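Local coordinates for protein PES4 (Saccharomyces cerevisiae, PDB 6EXX) that probably binds RNA, including poly(A), poly(U) and the 3' untranslated regions of mRNAs, through RNA recognition motifs of which this is the fourth, at residues 22-36 and 46-60. Numbering follows the deposited sequence. Where two conformers were deposited one is given.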
loop_
_atom_site.group_PDB
_atom_site.type_symbol
_atom_site.label_atom_id
_atom_site.label_comp_id
_atom_site.label_asym_id
_atom_site.label_seq_id
_atom_site.Cartn_x
_atom_site.Cartn_y
_atom_site.Cartn_z
ATOM N N LEU A 22 8.618 -3.659 -1.658
ATOM C CA LEU A 22 8.083 -3.449 -3.000
ATOM C C LEU A 22 8.613 -2.156 -3.602
ATOM O O LEU A 22 8.994 -2.112 -4.771
ATOM C CB LEU A 22 6.562 -3.409 -2.977
ATOM C CG LEU A 22 5.847 -4.703 -2.593
ATOM C CD1 LEU A 22 4.342 -4.501 -2.595
ATOM C CD2 LEU A 22 6.238 -5.873 -3.490
ATOM N N CYS A 23 8.648 -1.099 -2.798
ATOM C CA CYS A 23 9.161 0.171 -3.281
ATOM C C CYS A 23 10.650 0.049 -3.626
ATOM O O CYS A 23 11.081 0.503 -4.684
ATOM C CB CYS A 23 8.921 1.270 -2.245
ATOM S SG CYS A 23 7.185 1.738 -2.066
ATOM N N HIS A 24 11.430 -0.581 -2.752
ATOM C CA HIS A 24 12.850 -0.788 -3.022
ATOM C C HIS A 24 13.058 -1.572 -4.317
ATOM O O HIS A 24 13.954 -1.266 -5.103
ATOM C CB HIS A 24 13.522 -1.535 -1.863
ATOM C CG HIS A 24 13.850 -0.678 -0.684
ATOM N ND1 HIS A 24 13.963 -1.188 0.594
ATOM C CD2 HIS A 24 14.111 0.646 -0.582
ATOM C CE1 HIS A 24 14.265 -0.212 1.430
ATOM N NE2 HIS A 24 14.357 0.913 0.743
ATOM N N GLN A 25 12.234 -2.588 -4.541
ATOM C CA GLN A 25 12.388 -3.428 -5.726
ATOM C C GLN A 25 12.141 -2.647 -7.016
ATOM O O GLN A 25 12.651 -3.013 -8.071
ATOM C CB GLN A 25 11.476 -4.654 -5.641
ATOM C CG GLN A 25 11.930 -5.680 -4.606
ATOM C CD GLN A 25 13.290 -6.242 -4.926
ATOM O OE1 GLN A 25 14.251 -6.074 -4.171
ATOM N NE2 GLN A 25 13.385 -6.904 -6.064
ATOM N N GLU A 26 11.369 -1.566 -6.916
ATOM C CA GLU A 26 11.053 -0.697 -8.047
ATOM C C GLU A 26 11.929 0.557 -8.097
ATOM O O GLU A 26 11.711 1.426 -8.936
ATOM C CB GLU A 26 9.581 -0.292 -7.986
ATOM C CG GLU A 26 8.628 -1.362 -8.457
ATOM C CD GLU A 26 8.689 -1.585 -9.967
ATOM O OE1 GLU A 26 9.196 -0.700 -10.698
ATOM O OE2 GLU A 26 8.246 -2.659 -10.434
ATOM N N ASN A 27 12.912 0.657 -7.204
ATOM C CA ASN A 27 13.753 1.847 -7.111
ATOM C C ASN A 27 12.914 3.102 -6.878
ATOM O O ASN A 27 13.189 4.160 -7.438
ATOM C CB ASN A 27 14.615 2.013 -8.366
ATOM C CG ASN A 27 15.686 3.067 -8.201
ATOM O OD1 ASN A 27 16.299 3.191 -7.142
ATOM N ND2 ASN A 27 15.893 3.861 -9.238
ATOM N N ILE A 28 11.892 2.963 -6.040
ATOM C CA ILE A 28 10.998 4.060 -5.685
ATOM C C ILE A 28 11.237 4.476 -4.248
ATOM O O ILE A 28 11.307 3.626 -3.358
ATOM C CB ILE A 28 9.525 3.643 -5.857
ATOM C CG1 ILE A 28 9.208 3.509 -7.346
ATOM C CG2 ILE A 28 8.576 4.640 -5.176
ATOM C CD1 ILE A 28 7.905 2.846 -7.639
ATOM N N ARG A 29 11.354 5.786 -4.031
ATOM C CA ARG A 29 11.493 6.358 -2.701
ATOM C C ARG A 29 10.215 7.113 -2.358
ATOM O O ARG A 29 10.037 8.256 -2.769
ATOM C CB ARG A 29 12.687 7.311 -2.660
ATOM C CG ARG A 29 14.010 6.645 -3.006
ATOM C CD ARG A 29 15.182 7.608 -2.884
ATOM N NE ARG A 29 15.062 8.744 -3.793
ATOM C CZ ARG A 29 15.003 10.014 -3.406
ATOM N NH1 ARG A 29 15.056 10.321 -2.116
ATOM N NH2 ARG A 29 14.893 10.978 -4.309
ATOM N N PRO A 30 9.304 6.467 -1.617
ATOM C CA PRO A 30 8.089 7.171 -1.213
ATOM C C PRO A 30 8.424 8.244 -0.192
ATOM O O PRO A 30 9.446 8.159 0.485
ATOM C CB PRO A 30 7.243 6.069 -0.576
ATOM C CG PRO A 30 8.245 5.100 -0.048
ATOM C CD PRO A 30 9.387 5.125 -1.019
ATOM N N PHE A 31 7.571 9.253 -0.092
ATOM C CA PHE A 31 7.676 10.208 0.998
ATOM C C PHE A 31 7.344 9.527 2.326
ATOM O O PHE A 31 7.973 9.817 3.343
ATOM C CB PHE A 31 6.734 11.395 0.787
ATOM C CG PHE A 31 7.246 12.445 -0.163
ATOM C CD1 PHE A 31 8.567 12.853 -0.145
ATOM C CD2 PHE A 31 6.377 13.072 -1.045
ATOM C CE1 PHE A 31 9.015 13.840 -1.006
ATOM C CE2 PHE A 31 6.824 14.059 -1.902
ATOM C CZ PHE A 31 8.139 14.434 -1.886
ATOM N N LYS A 32 6.351 8.636 2.327
ATOM C CA LYS A 32 5.912 8.009 3.569
ATOM C C LYS A 32 5.167 6.715 3.286
ATOM O O LYS A 32 4.321 6.679 2.409
ATOM C CB LYS A 32 4.982 8.961 4.335
ATOM C CG LYS A 32 4.581 8.473 5.724
ATOM C CD LYS A 32 5.695 8.712 6.735
ATOM C CE LYS A 32 5.259 8.367 8.151
ATOM N NZ LYS A 32 5.165 6.897 8.364
ATOM N N ILE A 33 5.473 5.674 4.055
ATOM C CA ILE A 33 4.640 4.479 4.129
ATOM C C ILE A 33 4.064 4.472 5.525
ATOM O O ILE A 33 4.814 4.522 6.493
ATOM C CB ILE A 33 5.442 3.189 3.909
ATOM C CG1 ILE A 33 6.055 3.204 2.515
ATOM C CG2 ILE A 33 4.548 1.964 4.107
ATOM C CD1 ILE A 33 6.989 2.035 2.228
ATOM N N GLN A 34 2.746 4.429 5.648
ATOM C CA GLN A 34 2.111 4.535 6.950
ATOM C C GLN A 34 0.933 3.585 7.059
ATOM O O GLN A 34 -0.078 3.774 6.396
ATOM C CB GLN A 34 1.630 5.967 7.161
ATOM C CG GLN A 34 0.909 6.197 8.481
ATOM C CD GLN A 34 0.912 7.651 8.888
ATOM O OE1 GLN A 34 1.948 8.311 8.848
ATOM N NE2 GLN A 34 -0.247 8.163 9.268
ATOM N N ILE A 35 1.066 2.550 7.876
ATOM C CA ILE A 35 -0.058 1.666 8.171
ATOM C C ILE A 35 -0.532 1.987 9.572
ATOM O O ILE A 35 0.055 1.531 10.547
ATOM C CB ILE A 35 0.312 0.175 8.079
ATOM C CG1 ILE A 35 0.665 -0.193 6.638
ATOM C CG2 ILE A 35 -0.849 -0.691 8.578
ATOM C CD1 ILE A 35 1.153 -1.620 6.477
ATOM N N ASP A 36 -1.607 2.768 9.652
ATOM C CA ASP A 36 -2.034 3.421 10.883
ATOM C C ASP A 36 -3.427 3.039 11.354
ATOM O O ASP A 36 -3.922 3.620 12.313
ATOM C CB ASP A 36 -1.961 4.954 10.706
ATOM C CG ASP A 36 -2.788 5.462 9.518
ATOM O OD1 ASP A 36 -3.518 4.666 8.900
ATOM O OD2 ASP A 36 -2.721 6.677 9.213
ATOM N N SER A 46 -5.017 -0.843 7.518
ATOM C CA SER A 46 -5.185 0.186 6.509
ATOM C C SER A 46 -4.157 1.286 6.702
ATOM O O SER A 46 -3.573 1.428 7.773
ATOM C CB SER A 46 -6.589 0.771 6.575
ATOM O OG SER A 46 -6.849 1.311 7.849
ATOM N N GLY A 47 -3.943 2.062 5.653
ATOM C CA GLY A 47 -3.005 3.155 5.698
ATOM C C GLY A 47 -2.819 3.726 4.317
ATOM O O GLY A 47 -3.752 3.725 3.503
ATOM N N PHE A 48 -1.616 4.204 4.039
ATOM C CA PHE A 48 -1.355 4.804 2.745
ATOM C C PHE A 48 0.124 4.815 2.439
ATOM O O PHE A 48 0.967 4.652 3.328
ATOM C CB PHE A 48 -1.904 6.236 2.685
ATOM C CG PHE A 48 -1.275 7.165 3.684
ATOM C CD1 PHE A 48 -0.097 7.842 3.389
ATOM C CD2 PHE A 48 -1.864 7.375 4.917
ATOM C CE1 PHE A 48 0.481 8.693 4.314
ATOM C CE2 PHE A 48 -1.293 8.228 5.842
ATOM C CZ PHE A 48 -0.124 8.888 5.538
ATOM N N ILE A 49 0.428 5.005 1.162
ATOM C CA ILE A 49 1.775 5.322 0.734
ATOM C C ILE A 49 1.694 6.637 -0.021
ATOM O O ILE A 49 0.922 6.772 -0.980
ATOM C CB ILE A 49 2.403 4.242 -0.171
ATOM C CG1 ILE A 49 2.332 2.859 0.494
ATOM C CG2 ILE A 49 3.834 4.642 -0.494
ATOM C CD1 ILE A 49 2.731 1.724 -0.443
ATOM N N LYS A 50 2.492 7.607 0.416
ATOM C CA LYS A 50 2.547 8.914 -0.220
ATOM C C LYS A 50 3.771 8.935 -1.111
ATOM O O LYS A 50 4.892 8.803 -0.624
ATOM C CB LYS A 50 2.643 10.035 0.810
ATOM C CG LYS A 50 2.559 11.424 0.183
ATOM C CD LYS A 50 3.007 12.548 1.109
ATOM C CE LYS A 50 2.250 12.588 2.405
ATOM N NZ LYS A 50 2.738 13.732 3.221
ATOM N N PHE A 51 3.537 9.089 -2.409
ATOM C CA PHE A 51 4.596 9.092 -3.410
ATOM C C PHE A 51 4.926 10.503 -3.886
ATOM O O PHE A 51 4.106 11.419 -3.801
ATOM C CB PHE A 51 4.183 8.253 -4.619
ATOM C CG PHE A 51 3.968 6.803 -4.306
ATOM C CD1 PHE A 51 5.038 5.922 -4.295
ATOM C CD2 PHE A 51 2.701 6.315 -4.039
ATOM C CE1 PHE A 51 4.843 4.588 -4.032
ATOM C CE2 PHE A 51 2.512 4.980 -3.771
ATOM C CZ PHE A 51 3.581 4.121 -3.762
ATOM N N ARG A 52 6.137 10.659 -4.409
ATOM C CA ARG A 52 6.595 11.936 -4.929
ATOM C C ARG A 52 5.881 12.360 -6.204
ATOM O O ARG A 52 5.811 13.550 -6.498
ATOM C CB ARG A 52 8.096 11.869 -5.189
ATOM C CG ARG A 52 8.910 11.574 -3.960
ATOM C CD ARG A 52 10.320 11.129 -4.317
ATOM N NE ARG A 52 11.093 10.803 -3.123
ATOM C CZ ARG A 52 11.777 11.685 -2.404
ATOM N NH1 ARG A 52 11.799 12.966 -2.748
ATOM N NH2 ARG A 52 12.443 11.282 -1.335
ATOM N N ASN A 53 5.377 11.395 -6.963
ATOM C CA ASN A 53 4.725 11.692 -8.226
ATOM C C ASN A 53 3.845 10.522 -8.640
ATOM O O ASN A 53 3.881 9.443 -8.033
ATOM C CB ASN A 53 5.753 12.027 -9.315
ATOM C CG ASN A 53 6.832 10.982 -9.434
ATOM O OD1 ASN A 53 6.549 9.806 -9.662
ATOM N ND2 ASN A 53 8.082 11.404 -9.273
ATOM N N PHE A 54 3.048 10.740 -9.675
ATOM C CA PHE A 54 2.085 9.749 -10.117
ATOM C C PHE A 54 2.780 8.568 -10.782
ATOM O O PHE A 54 2.280 7.456 -10.742
ATOM C CB PHE A 54 1.082 10.393 -11.074
ATOM C CG PHE A 54 -0.103 9.530 -11.373
ATOM C CD1 PHE A 54 -0.987 9.162 -10.366
ATOM C CD2 PHE A 54 -0.335 9.075 -12.658
ATOM C CE1 PHE A 54 -2.081 8.364 -10.640
ATOM C CE2 PHE A 54 -1.436 8.284 -12.943
ATOM C CZ PHE A 54 -2.307 7.924 -11.932
ATOM N N GLU A 55 3.926 8.819 -11.405
ATOM C CA GLU A 55 4.699 7.768 -12.052
ATOM C C GLU A 55 5.116 6.694 -11.046
ATOM O O GLU A 55 4.942 5.502 -11.287
ATOM C CB GLU A 55 5.931 8.370 -12.732
ATOM C CG GLU A 55 5.630 9.162 -14.002
ATOM C CD GLU A 55 5.071 10.553 -13.754
ATOM O OE1 GLU A 55 5.256 11.107 -12.650
ATOM O OE2 GLU A 55 4.457 11.112 -14.693
ATOM N N ASP A 56 5.670 7.115 -9.915
ATOM C CA ASP A 56 6.031 6.170 -8.864
ATOM C C ASP A 56 4.800 5.441 -8.340
ATOM O O ASP A 56 4.799 4.213 -8.173
ATOM C CB ASP A 56 6.695 6.885 -7.688
ATOM C CG ASP A 56 8.121 7.333 -7.977
ATOM O OD1 ASP A 56 8.671 6.990 -9.054
ATOM O OD2 ASP A 56 8.696 8.025 -7.106
ATOM N N ALA A 57 3.752 6.196 -8.041
ATOM C CA ALA A 57 2.550 5.597 -7.488
ATOM C C ALA A 57 1.964 4.533 -8.414
ATOM O O ALA A 57 1.484 3.498 -7.958
ATOM C CB ALA A 57 1.518 6.667 -7.192
ATOM N N THR A 58 1.996 4.800 -9.710
ATOM C CA THR A 58 1.455 3.896 -10.716
ATOM C C THR A 58 2.030 2.491 -10.583
ATOM O O THR A 58 1.296 1.505 -10.646
ATOM C CB THR A 58 1.773 4.458 -12.120
ATOM O OG1 THR A 58 0.981 5.623 -12.356
ATOM C CG2 THR A 58 1.502 3.449 -13.219
ATOM N N ARG A 59 3.347 2.398 -10.449
ATOM C CA ARG A 59 3.970 1.087 -10.450
ATOM C C ARG A 59 3.547 0.258 -9.239
ATOM O O ARG A 59 3.292 -0.947 -9.352
ATOM C CB ARG A 59 5.491 1.212 -10.539
ATOM C CG ARG A 59 5.945 2.032 -11.742
ATOM C CD ARG A 59 7.261 1.568 -12.352
ATOM N NE ARG A 59 8.414 1.831 -11.495
ATOM C CZ ARG A 59 8.998 3.018 -11.348
ATOM N NH1 ARG A 59 8.536 4.094 -11.975
ATOM N NH2 ARG A 59 10.056 3.128 -10.555
ATOM N N ILE A 60 3.445 0.896 -8.081
ATOM C CA ILE A 60 3.039 0.191 -6.875
ATOM C C ILE A 60 1.528 -0.099 -6.880
ATOM O O ILE A 60 1.100 -1.186 -6.486
ATOM C CB ILE A 60 3.486 0.968 -5.616
ATOM C CG1 ILE A 60 5.012 1.148 -5.607
ATOM C CG2 ILE A 60 3.004 0.278 -4.358
ATOM C CD1 ILE A 60 5.797 -0.141 -5.679
HETATM O O HOH W 1 11.827 6.044 -9.033
HETATM O O HOH W 2 7.806 8.354 -4.565
HETATM O O HOH W 3 11.200 7.531 -6.330
HETATM O O HOH W 4 -6.082 3.943 8.190
#
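Antiparallel pairing of strands 32-36 and 46-51, continued by contact between the ends of two helices, joins the second and third strands of this RNA recognition motif, where two helices pack on one face of an antiparallel sheet. Main-chain bonds tie Lys32 to Lys50 and Gln34 to Phe48, and a classic beta bulge places Phe31 and Lys32 both opposite Lys50. On the helix-facing side the branched apolar side chains Ile33 and Ile49 suit a buried sheet surface, Ile33 reaching Leu19 of helix 16-25. Phe51 is flat enough to lie between Ala57 on one face and Ile49 CG2 on the other, while Ile28 CG2 meets the ring edge at Phe51 CD1, 3.9 Å away. Ile28 CD1 also touches Ile60 CG1, joining the loop after helix 16-25 to helix 54-64.

Phe48 lies on the other side of the sheet, the side on which this family usually receives RNA. A chi1 of 62° puts CG between the backbone N and carbonyl carbon, and the ring leans toward Gln34, whose CB stands 4.0 Å from the ring centroid, over the face. The Gln34 amide is anchored in turn by NE2 donating to Asp36 OD2.

In the loops and on helix 54-64, long arginines bridge the segments. Arg52 lays CG over the Phe31 ring and sends NE to Arg29 O (2.8 Å); Phe31 CE1 lies over one face of its guanidinium and the Arg29 guanidinium over the opposite face, the two guanidinium planes 34° apart, a close approach of like charges. Asp56 OD2 accepts from two waters, which link it to Arg29 N and O. Near the Schellman motif ending helix 16-25, Arg59 grips Glu26 side-on: NH2 reaches Glu26 O at 2.9 Å, in the guanidinium plane, and NE makes a salt bridge to Glu26 OE1 at 2.8 Å, approaching from above the carboxylate plane.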